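Side-chain contacts in putative invasin (PDB 5N40), which probably mediates bacterial adhesion to host cells, as an invasin-like adhesin with a C-terminal C-type lectin-like domain: residues 220-225 and 244-249; 265-270 and 304-309; 321-326 and 330-335. The protein carries 1 engineered substitution. One frame throughout, in Å; residues are numbered along the deposited sequence.

Interaction 1 (220-225 and 244-249); sequences TSPDSA and FKRPYL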
loop_
_atom_site.group_PDB
_atom_site.type_symbol
_atom_site.label_atom_id
_atom_site.label_comp_id
_atom_site.label_asym_id
_atom_site.label_seq_id
_atom_site.Cartn_x
_atom_site.Cartn_y
_atom_site.Cartn_z
ATOM N N THR A 220 -15.535 -11.371 8.885
ATOM C CA THR A 220 -16.240 -11.573 10.142
ATOM C C THR A 220 -16.920 -10.317 10.666
ATOM O O THR A 220 -17.424 -10.329 11.795
ATOM C CB THR A 220 -15.287 -12.132 11.204
ATOM O OG1 THR A 220 -14.054 -11.399 11.222
ATOM C CG2 THR A 220 -15.001 -13.599 10.940
ATOM N N SER A 221 -16.963 -9.242 9.874
ATOM C CA SER A 221 -17.705 -8.047 10.225
ATOM C C SER A 221 -18.764 -7.758 9.169
ATOM O O SER A 221 -18.503 -7.909 7.968
ATOM C CB SER A 221 -16.775 -6.828 10.346
ATOM O OG SER A 221 -16.036 -6.868 11.550
ATOM N N PRO A 222 -19.951 -7.327 9.566
ATOM C CA PRO A 222 -20.958 -6.977 8.558
ATOM C C PRO A 222 -20.629 -5.652 7.883
ATOM O O PRO A 222 -19.979 -4.773 8.462
ATOM C CB PRO A 222 -22.252 -6.895 9.364
ATOM C CG PRO A 222 -21.818 -6.535 10.738
ATOM C CD PRO A 222 -20.437 -7.105 10.937
ATOM N N ASP A 223 -21.089 -5.521 6.635
ATOM C CA ASP A 223 -20.927 -4.283 5.872
ATOM C C ASP A 223 -22.046 -3.338 6.291
ATOM O O ASP A 223 -23.066 -3.179 5.615
ATOM C CB ASP A 223 -20.946 -4.550 4.373
ATOM C CG ASP A 223 -20.685 -3.292 3.552
ATOM O OD1 ASP A 223 -20.206 -2.286 4.121
ATOM O OD2 ASP A 223 -20.960 -3.307 2.331
ATOM N N SER A 224 -21.847 -2.730 7.454
ATOM C CA SER A 224 -22.800 -1.811 8.057
ATOM C C SER A 224 -22.039 -0.609 8.584
ATOM O O SER A 224 -20.963 -0.759 9.163
ATOM C CB SER A 224 -23.567 -2.469 9.208
ATOM O OG SER A 224 -24.156 -1.487 10.043
ATOM N N ALA A 225 -22.598 0.586 8.391
ATOM C CA ALA A 225 -21.964 1.778 8.942
ATOM C C ALA A 225 -21.876 1.728 10.464
ATOM O O ALA A 225 -21.093 2.485 11.050
ATOM C CB ALA A 225 -22.722 3.030 8.495
ATOM N N PHE A 244 -31.178 -17.882 5.000
ATOM C CA PHE A 244 -30.848 -17.566 6.385
ATOM C C PHE A 244 -30.181 -16.196 6.446
ATOM O O PHE A 244 -29.270 -15.915 5.664
ATOM C CB PHE A 244 -29.903 -18.620 6.977
ATOM C CG PHE A 244 -30.383 -20.048 6.838
ATOM C CD1 PHE A 244 -30.196 -20.755 5.650
ATOM C CD2 PHE A 244 -30.970 -20.702 7.909
ATOM C CE1 PHE A 244 -30.611 -22.065 5.532
ATOM C CE2 PHE A 244 -31.387 -22.019 7.788
ATOM C CZ PHE A 244 -31.201 -22.696 6.601
ATOM N N LYS A 245 -30.616 -15.358 7.385
ATOM C CA LYS A 245 -30.058 -14.016 7.552
ATOM C C LYS A 245 -28.906 -14.045 8.549
ATOM O O LYS A 245 -28.932 -14.797 9.528
ATOM C CB LYS A 245 -31.148 -13.055 8.034
ATOM C CG LYS A 245 -30.827 -11.577 7.872
ATOM C CD LYS A 245 -31.907 -10.717 8.526
ATOM C CE LYS A 245 -31.817 -9.261 8.100
ATOM N NZ LYS A 245 -30.445 -8.705 8.322
ATOM N N ARG A 246 -27.886 -13.219 8.296
ATOM C CA ARG A 246 -26.810 -13.087 9.260
ATOM C C ARG A 246 -27.389 -12.638 10.599
ATOM O O ARG A 246 -28.475 -12.054 10.649
ATOM C CB ARG A 246 -25.760 -12.083 8.778
ATOM C CG ARG A 246 -26.247 -10.651 8.663
ATOM C CD ARG A 246 -25.070 -9.706 8.561
ATOM N NE ARG A 246 -25.455 -8.313 8.326
ATOM C CZ ARG A 246 -25.790 -7.439 9.274
ATOM N NH1 ARG A 246 -25.815 -7.786 10.554
ATOM N NH2 ARG A 246 -26.105 -6.197 8.936
ATOM N N PRO A 247 -26.688 -12.898 11.698
ATOM C CA PRO A 247 -27.130 -12.356 12.989
ATOM C C PRO A 247 -27.042 -10.837 13.011
ATOM O O PRO A 247 -26.308 -10.213 12.239
ATOM C CB PRO A 247 -26.167 -12.988 14.000
ATOM C CG PRO A 247 -24.986 -13.415 13.206
ATOM C CD PRO A 247 -25.495 -13.747 11.837
ATOM N N TYR A 248 -27.809 -10.248 13.926
ATOM C CA TYR A 248 -27.887 -8.802 14.072
ATOM C C TYR A 248 -26.800 -8.290 15.005
ATOM O O TYR A 248 -26.498 -8.912 16.029
ATOM C CB TYR A 248 -29.249 -8.389 14.640
ATOM C CG TYR A 248 -30.403 -8.448 13.670
ATOM C CD1 TYR A 248 -30.660 -7.397 12.804
ATOM C CD2 TYR A 248 -31.259 -9.545 13.640
ATOM C CE1 TYR A 248 -31.726 -7.438 11.923
ATOM C CE2 TYR A 248 -32.321 -9.594 12.763
ATOM C CZ TYR A 248 -32.551 -8.536 11.908
ATOM O OH TYR A 248 -33.609 -8.567 11.033
ATOM N N LEU A 249 -26.229 -7.140 14.656
ATOM C CA LEU A 249 -25.436 -6.390 15.616
ATOM C C LEU A 249 -26.327 -5.891 16.746
ATOM O O LEU A 249 -27.513 -5.616 16.555
ATOM C CB LEU A 249 -24.755 -5.192 14.951
ATOM C CG LEU A 249 -23.650 -5.466 13.929
ATOM C CD1 LEU A 249 -23.254 -4.165 13.223
ATOM C CD2 LEU A 249 -22.439 -6.099 14.585
HETATM O O HOH W 1 -25.473 -4.855 6.336
#
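The backbones of 220-225 and 244-249 come nearest at Pro222 and Leu249, whose CA atoms are 8.4 Å apart, and side chains and a water bridge the gap. The contact belongs to the C-type lectin-like domain, where the chain entering it passes the loop that leaves strand 242-245. Pro222 presents two of its ring carbons to two different partners. Its CB sits over the centre of the Arg246 guanidinium, 3.6 Å from CZ, while its CG meets the fork of Leu249, 3.7 Å from CD1 and only slightly farther from CG and CD2. A rigid, compact proline ring suits this place, since it can pack on a flat cation and a branched aliphatic group at once. Arg246 brings its planar end there by an extended chain, with CG lying between the backbone N and the carbonyl carbon (chi1 65°). Polar partners occupy the N-H groups and leave a face for the proline: NE and NH2 form salt bridges with Glu235 and Glu252, and NH1 donates to the carbonyl O of Pro247. Asp223, centre of an inverse gamma turn, directs its carboxylate to Arg116 and Arg153 of the preceding immunoglobulin-like region. Its carbonyl faces the contact instead: one water donates to Asp223 O at 3.0 Å and accepts from Arg246 NH2, also at 3.0 Å.

Interaction 2 (265-270 and 304-309); sequences ETWAMF and GWPTMQ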
loop_
_atom_site.group_PDB
_atom_site.type_symbol
_atom_site.label_atom_id
_atom_site.label_comp_id
_atom_site.label_asym_id
_atom_site.label_seq_id
_atom_site.Cartn_x
_atom_site.Cartn_y
_atom_site.Cartn_z
ATOM N N GLU A 265 -16.812 -7.480 17.065
ATOM C CA GLU A 265 -18.138 -6.892 16.947
ATOM C C GLU A 265 -18.990 -7.322 18.135
ATOM O O GLU A 265 -18.748 -8.362 18.758
ATOM C CB GLU A 265 -18.821 -7.314 15.634
ATOM C CG GLU A 265 -18.003 -7.059 14.377
ATOM C CD GLU A 265 -17.917 -5.581 14.006
ATOM O OE1 GLU A 265 -18.659 -4.767 14.607
ATOM O OE2 GLU A 265 -17.097 -5.244 13.115
ATOM N N THR A 266 -20.009 -6.514 18.436
ATOM C CA THR A 266 -20.939 -6.777 19.529
ATOM C C THR A 266 -22.287 -7.182 18.953
ATOM O O THR A 266 -22.939 -6.394 18.259
ATOM C CB THR A 266 -21.092 -5.553 20.432
ATOM O OG1 THR A 266 -19.824 -5.240 21.010
ATOM C CG2 THR A 266 -22.093 -5.824 21.547
ATOM N N TRP A 267 -22.714 -8.394 19.276
ATOM C CA TRP A 267 -23.880 -9.003 18.662
ATOM C C TRP A 267 -25.061 -9.025 19.619
ATOM O O TRP A 267 -24.900 -9.191 20.832
ATOM C CB TRP A 267 -23.556 -10.425 18.217
ATOM C CG TRP A 267 -22.426 -10.457 17.252
ATOM C CD1 TRP A 267 -21.110 -10.680 17.531
ATOM C CD2 TRP A 267 -22.508 -10.234 15.847
ATOM N NE1 TRP A 267 -20.372 -10.632 16.379
ATOM C CE2 TRP A 267 -21.209 -10.354 15.329
ATOM C CE3 TRP A 267 -23.564 -9.951 14.972
ATOM C CZ2 TRP A 267 -20.932 -10.193 13.969
ATOM C CZ3 TRP A 267 -23.295 -9.801 13.636
ATOM C CH2 TRP A 267 -21.987 -9.918 13.142
ATOM N N ALA A 268 -26.252 -8.858 19.054
ATOM C CA ALA A 268 -27.482 -9.046 19.804
ATOM C C ALA A 268 -27.739 -10.533 20.017
ATOM O O ALA A 268 -27.464 -11.356 19.139
ATOM C CB ALA A 268 -28.659 -8.413 19.066
ATOM N N MET A 269 -28.278 -10.872 21.187
ATOM C CA MET A 269 -28.548 -12.254 21.557
ATOM C C MET A 269 -29.937 -12.344 22.174
ATOM O O MET A 269 -30.430 -11.379 22.763
ATOM C CB MET A 269 -27.489 -12.786 22.534
ATOM C CG MET A 269 -26.056 -12.602 22.052
ATOM S SD MET A 269 -25.649 -13.524 20.547
ATOM C CE MET A 269 -25.104 -15.080 21.241
ATOM N N PHE A 270 -30.562 -13.516 22.042
ATOM C CA PHE A 270 -31.994 -13.658 22.264
ATOM C C PHE A 270 -32.308 -14.963 22.983
ATOM O O PHE A 270 -31.630 -15.975 22.792
ATOM C CB PHE A 270 -32.763 -13.642 20.933
ATOM C CG PHE A 270 -32.469 -12.450 20.076
ATOM C CD1 PHE A 270 -31.355 -12.435 19.251
ATOM C CD2 PHE A 270 -33.307 -11.349 20.091
ATOM C CE1 PHE A 270 -31.083 -11.333 18.461
ATOM C CE2 PHE A 270 -33.038 -10.245 19.303
ATOM C CZ PHE A 270 -31.925 -10.241 18.486
ATOM N N GLY A 304 -18.248 -15.624 7.381
ATOM C CA GLY A 304 -17.977 -14.647 8.410
ATOM C C GLY A 304 -18.886 -14.673 9.622
ATOM O O GLY A 304 -18.655 -13.897 10.555
ATOM N N TRP A 305 -19.895 -15.544 9.671
ATOM C CA TRP A 305 -20.830 -15.479 10.795
ATOM C C TRP A 305 -20.152 -15.941 12.087
ATOM O O TRP A 305 -19.318 -16.849 12.057
ATOM C CB TRP A 305 -22.067 -16.336 10.537
ATOM C CG TRP A 305 -22.899 -15.878 9.394
ATOM C CD1 TRP A 305 -22.558 -14.963 8.448
ATOM C CD2 TRP A 305 -24.220 -16.327 9.063
ATOM N NE1 TRP A 305 -23.585 -14.805 7.550
ATOM C CE2 TRP A 305 -24.616 -15.635 7.903
ATOM C CE3 TRP A 305 -25.101 -17.242 9.638
ATOM C CZ2 TRP A 305 -25.861 -15.824 7.307
ATOM C CZ3 TRP A 305 -26.341 -17.436 9.038
ATOM C CH2 TRP A 305 -26.706 -16.729 7.889
ATOM N N PRO A 306 -20.484 -15.336 13.232
ATOM C CA PRO A 306 -19.857 -15.734 14.505
ATOM C C PRO A 306 -20.422 -17.058 14.999
ATOM O O PRO A 306 -21.640 -17.211 15.125
ATOM C CB PRO A 306 -20.226 -14.590 15.454
ATOM C CG PRO A 306 -21.523 -14.080 14.910
ATOM C CD PRO A 306 -21.432 -14.222 13.417
ATOM N N THR A 307 -19.534 -17.999 15.328
ATOM C CA THR A 307 -19.956 -19.369 15.614
ATOM C C THR A 307 -19.593 -19.857 17.014
ATOM O O THR A 307 -19.836 -21.032 17.321
ATOM C CB THR A 307 -19.365 -20.333 14.581
ATOM O OG1 THR A 307 -17.937 -20.248 14.605
ATOM C CG2 THR A 307 -19.888 -20.027 13.185
ATOM N N MET A 308 -19.025 -19.013 17.876
ATOM C CA MET A 308 -18.682 -19.484 19.219
ATOM C C MET A 308 -19.922 -19.785 20.054
ATOM O O MET A 308 -19.851 -20.590 20.990
ATOM C CB MET A 308 -17.807 -18.459 19.944
ATOM C CG MET A 308 -16.373 -18.416 19.451
ATOM S SD MET A 308 -15.374 -17.208 20.353
ATOM C CE MET A 308 -13.730 -17.604 19.758
ATOM N N GLN A 309 -21.057 -19.166 19.740
ATOM C CA GLN A 309 -22.288 -19.373 20.485
ATOM C C GLN A 309 -23.344 -19.980 19.572
ATOM O O GLN A 309 -23.350 -19.754 18.357
ATOM C CB GLN A 309 -22.813 -18.063 21.094
ATOM C CG GLN A 309 -21.767 -17.264 21.871
ATOM C CD GLN A 309 -21.070 -18.078 22.957
ATOM O OE1 GLN A 309 -21.573 -19.115 23.401
ATOM N NE2 GLN A 309 -19.901 -17.608 23.387
#
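Trp267 and Pro306 meet through a CH-pi interaction, the centre of this contact between strand 265-269 and the loop that follows helix 298-301. Pro306 CG stands 3.9 Å from the centroid of the five-membered ring of Trp267, 17° off the ring normal, and its nearest ring atom is CE2 at 3.8 Å. The proline therefore lies over a face of the indole, displaced toward the rim, and the two side chains approach from opposite directions. Trp267 turns its ring steeply across the CB-CG bond (chi2 96°), which presents a broad face to the loop; on the opposite face lies Leu249. Proline suits the position because its puckered ring is rigid, compact and apolar and can set a methylene C-H over the pi face.

A second, purely apolar contact lies farther along the strand. The methyl CE of Met269 touches Gln309 CB at 3.8 Å and CG at 4.0 Å, the two chains crossing at about a right angle. Met269 is bent at both its second and third torsions, which curls the flexible thioether tip toward the loop; Gln309 offers its aliphatic base, and its amide end leads away.

Hydrogen bonds are absent between the two segments, yet they fix both partners from outside. Trp267 NE1 donates to the carbonyl O of Glu262 in the adjoining strand 258-262, and Pro306 O accepts from Tyr311 OH. The chemistry implies a contact held mainly by dispersion and a CH-pi interaction, with the N-H bond to Glu262 O restraining the indole.

Interaction 3 (321-326 and 330-335); sequences QHFYVY and GNYAYN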
loop_
_atom_site.group_PDB
_atom_site.type_symbol
_atom_site.label_atom_id
_atom_site.label_comp_id
_atom_site.label_asym_id
_atom_site.label_seq_id
_atom_site.Cartn_x
_atom_site.Cartn_y
_atom_site.Cartn_z
ATOM N N GLN A 321 -38.359 -26.661 25.857
ATOM C CA GLN A 321 -36.991 -26.494 25.378
ATOM C C GLN A 321 -36.921 -26.795 23.889
ATOM O O GLN A 321 -37.417 -27.831 23.437
ATOM C CB GLN A 321 -36.014 -27.404 26.135
ATOM C CG GLN A 321 -36.002 -27.196 27.640
ATOM C CD GLN A 321 -35.668 -25.770 28.038
ATOM O OE1 GLN A 321 -34.945 -25.064 27.333
ATOM N NE2 GLN A 321 -36.206 -25.337 29.171
ATOM N N HIS A 322 -36.290 -25.897 23.136
ATOM C CA HIS A 322 -36.069 -26.086 21.711
ATOM C C HIS A 322 -34.590 -26.316 21.437
ATOM O O HIS A 322 -33.719 -25.741 22.097
ATOM C CB HIS A 322 -36.558 -24.881 20.903
ATOM C CG HIS A 322 -38.038 -24.673 20.954
ATOM N ND1 HIS A 322 -38.687 -24.204 22.076
ATOM C CD2 HIS A 322 -38.998 -24.859 20.016
ATOM C CE1 HIS A 322 -39.982 -24.114 21.829
ATOM N NE2 HIS A 322 -40.196 -24.503 20.586
ATOM N N PHE A 323 -34.317 -27.160 20.444
ATOM C CA PHE A 323 -32.945 -27.422 20.046
ATOM C C PHE A 323 -32.256 -26.134 19.622
ATOM O O PHE A 323 -32.867 -25.260 19.008
ATOM C CB PHE A 323 -32.897 -28.408 18.881
ATOM C CG PHE A 323 -33.320 -29.805 19.241
ATOM C CD1 PHE A 323 -32.477 -30.634 19.962
ATOM C CD2 PHE A 323 -34.547 -30.294 18.831
ATOM C CE1 PHE A 323 -32.860 -31.925 20.285
ATOM C CE2 PHE A 323 -34.933 -31.583 19.152
ATOM C CZ PHE A 323 -34.086 -32.396 19.878
ATOM N N TYR A 324 -30.970 -26.040 19.942
ATOM C CA TYR A 324 -30.080 -25.049 19.366
ATOM C C TYR A 324 -28.980 -25.792 18.621
ATOM O O TYR A 324 -28.750 -26.984 18.846
ATOM C CB TYR A 324 -29.511 -24.121 20.450
ATOM C CG TYR A 324 -28.973 -24.816 21.689
ATOM C CD1 TYR A 324 -27.724 -25.424 21.683
ATOM C CD2 TYR A 324 -29.702 -24.834 22.876
ATOM C CE1 TYR A 324 -27.222 -26.042 22.815
ATOM C CE2 TYR A 324 -29.206 -25.449 24.010
ATOM C CZ TYR A 324 -27.964 -26.049 23.974
ATOM O OH TYR A 324 -27.456 -26.668 25.096
ATOM N N VAL A 325 -28.307 -25.096 17.708
ATOM C CA VAL A 325 -27.328 -25.723 16.829
ATOM C C VAL A 325 -25.991 -25.000 16.953
ATOM O O VAL A 325 -25.933 -23.765 16.898
ATOM C CB VAL A 325 -27.804 -25.729 15.366
ATOM C CG1 VAL A 325 -26.815 -26.490 14.497
ATOM C CG2 VAL A 325 -29.200 -26.345 15.252
ATOM N N TYR A 326 -24.923 -25.779 17.112
ATOM C CA TYR A 326 -23.545 -25.301 17.016
ATOM C C TYR A 326 -23.194 -25.189 15.538
ATOM O O TYR A 326 -22.959 -26.199 14.868
ATOM C CB TYR A 326 -22.591 -26.265 17.711
ATOM C CG TYR A 326 -22.811 -26.459 19.197
ATOM C CD1 TYR A 326 -23.897 -27.180 19.672
ATOM C CD2 TYR A 326 -21.906 -25.954 20.124
ATOM C CE1 TYR A 326 -24.089 -27.373 21.032
ATOM C CE2 TYR A 326 -22.088 -26.141 21.482
ATOM C CZ TYR A 326 -23.180 -26.853 21.930
ATOM O OH TYR A 326 -23.364 -27.041 23.281
ATOM N N GLY A 330 -22.076 -28.425 13.552
ATOM C CA GLY A 330 -23.299 -29.109 13.180
ATOM C C GLY A 330 -23.976 -29.865 14.305
ATOM O O GLY A 330 -25.039 -30.462 14.080
ATOM N N ASN A 331 -23.400 -29.867 15.501
ATOM C CA ASN A 331 -24.040 -30.503 16.642
ATOM C C ASN A 331 -25.250 -29.690 17.095
ATOM O O ASN A 331 -25.322 -28.477 16.897
ATOM C CB ASN A 331 -23.039 -30.650 17.790
ATOM C CG ASN A 331 -21.819 -31.459 17.396
ATOM O OD1 ASN A 331 -20.686 -31.097 17.714
ATOM N ND2 ASN A 331 -22.046 -32.560 16.690
ATOM N N TYR A 332 -26.215 -30.376 17.705
ATOM C CA TYR A 332 -27.416 -29.722 18.206
ATOM C C TYR A 332 -27.810 -30.349 19.532
ATOM O O TYR A 332 -27.493 -31.511 19.800
ATOM C CB TYR A 332 -28.581 -29.817 17.212
ATOM C CG TYR A 332 -28.942 -31.226 16.803
ATOM C CD1 TYR A 332 -28.213 -31.895 15.827
ATOM C CD2 TYR A 332 -30.019 -31.885 17.384
ATOM C CE1 TYR A 332 -28.544 -33.186 15.446
ATOM C CE2 TYR A 332 -30.357 -33.173 17.008
ATOM C CZ TYR A 332 -29.616 -33.817 16.041
ATOM O OH TYR A 332 -29.953 -35.100 15.666
ATOM N N ALA A 333 -28.505 -29.575 20.360
ATOM C CA ALA A 333 -28.796 -30.012 21.720
ATOM C C ALA A 333 -29.843 -29.089 22.330
ATOM O O ALA A 333 -30.333 -28.154 21.690
ATOM C CB ALA A 333 -27.523 -30.044 22.566
ATOM N N TYR A 334 -30.207 -29.392 23.576
ATOM C CA TYR A 334 -31.055 -28.538 24.393
ATOM C C TYR A 334 -30.525 -28.595 25.820
ATOM O O TYR A 334 -29.619 -29.372 26.134
ATOM C CB TYR A 334 -32.525 -28.965 24.328
ATOM C CG TYR A 334 -32.795 -30.304 24.973
ATOM C CD1 TYR A 334 -32.624 -31.487 24.265
ATOM C CD2 TYR A 334 -33.219 -30.384 26.294
ATOM C CE1 TYR A 334 -32.870 -32.717 24.857
ATOM C CE2 TYR A 334 -33.466 -31.606 26.894
ATOM C CZ TYR A 334 -33.290 -32.769 26.171
ATOM O OH TYR A 334 -33.537 -33.983 26.768
ATOM N N ASN A 335 -31.086 -27.757 26.690
ATOM C CA ASN A 335 -30.604 -27.655 28.069
ATOM C C ASN A 335 -31.795 -27.428 28.994
ATOM O O ASN A 335 -32.269 -26.297 29.143
ATOM C CB ASN A 335 -29.579 -26.537 28.209
ATOM C CG ASN A 335 -28.992 -26.463 29.601
ATOM O OD1 ASN A 335 -28.951 -25.395 30.210
ATOM N ND2 ASN A 335 -28.550 -27.605 30.123
HETATM O O HOH W 2 -32.698 -25.392 25.915
#
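The Tyr324 ring has Ala333 O over the centre of one face, 3.5 Å above the plane, with the backbone N of Tyr334 on that face too; Tyr326 CE1 lies at its edge, in plane. The Tyr326 ring takes Asn331 O at its edge, 3.4 Å from CD1. Tyr332 turns an edge toward the face of Phe323 in a T-shaped pair, with centroids 5.6 Å apart and planes at 77°, and Gly330 O also lies at the Tyr332 edge. Tyr324 can fold back over the neighbouring strand because its CG stands between the backbone N and the carbonyl carbon (chi1 47°).

Between the strands, Tyr324 and Ala333 form an antiparallel hydrogen-bonded pair, N of Tyr324 donating to Ala333 O at 2.8 Å and N of Ala333 to Tyr324 O at 3.0 Å. The small Ala333 methyl fits beside the Tyr324 ring. Val325 and Tyr332 make the next, non-hydrogen-bonded pair, their side chains on the other face of the sheet, where Val325 CG2 meets Tyr332 CB at 4.0 Å. Val325 and Phe323 also pack against helix 284-293. Asn335 N donates to a water that lies beside Gln321 OE1, whose NE2 is bound to Asn339.

Toward the turn, Tyr326 N donates to Asn331 O, and Gly330 N to Tyr326 O at 2.7 Å. Tyr326 thus faces both Gly330 and Asn331, and Gly330 has a positive phi (84°) readily taken up by glycine. This fits a G1 beta bulge, closing a tyrosine-rich antiparallel hairpin at the surface of the lectin-like domain.

In the fold
Coming from the N-terminal immunoglobulin-like regions, the chain enters the lectin-like domain and closes interaction 1 around an 18-residue loop that includes strand 236-239. Interaction 2 then spans 33 residues containing helices 272-278, 284-293 and 298-301, and interaction 3 closes a short hairpin turn. The three follow one another in series, without nesting or crossing. Interactions 1 and 2 are nevertheless in contact: Ser221 OG bonds to Glu265 OE2, and Tyr248 O to Ala268 N, so that strand 265-269 joins the domain entrance to the loop after the helices. Interaction 3 lies apart, its nearest atoms about 5 Å from interaction 2.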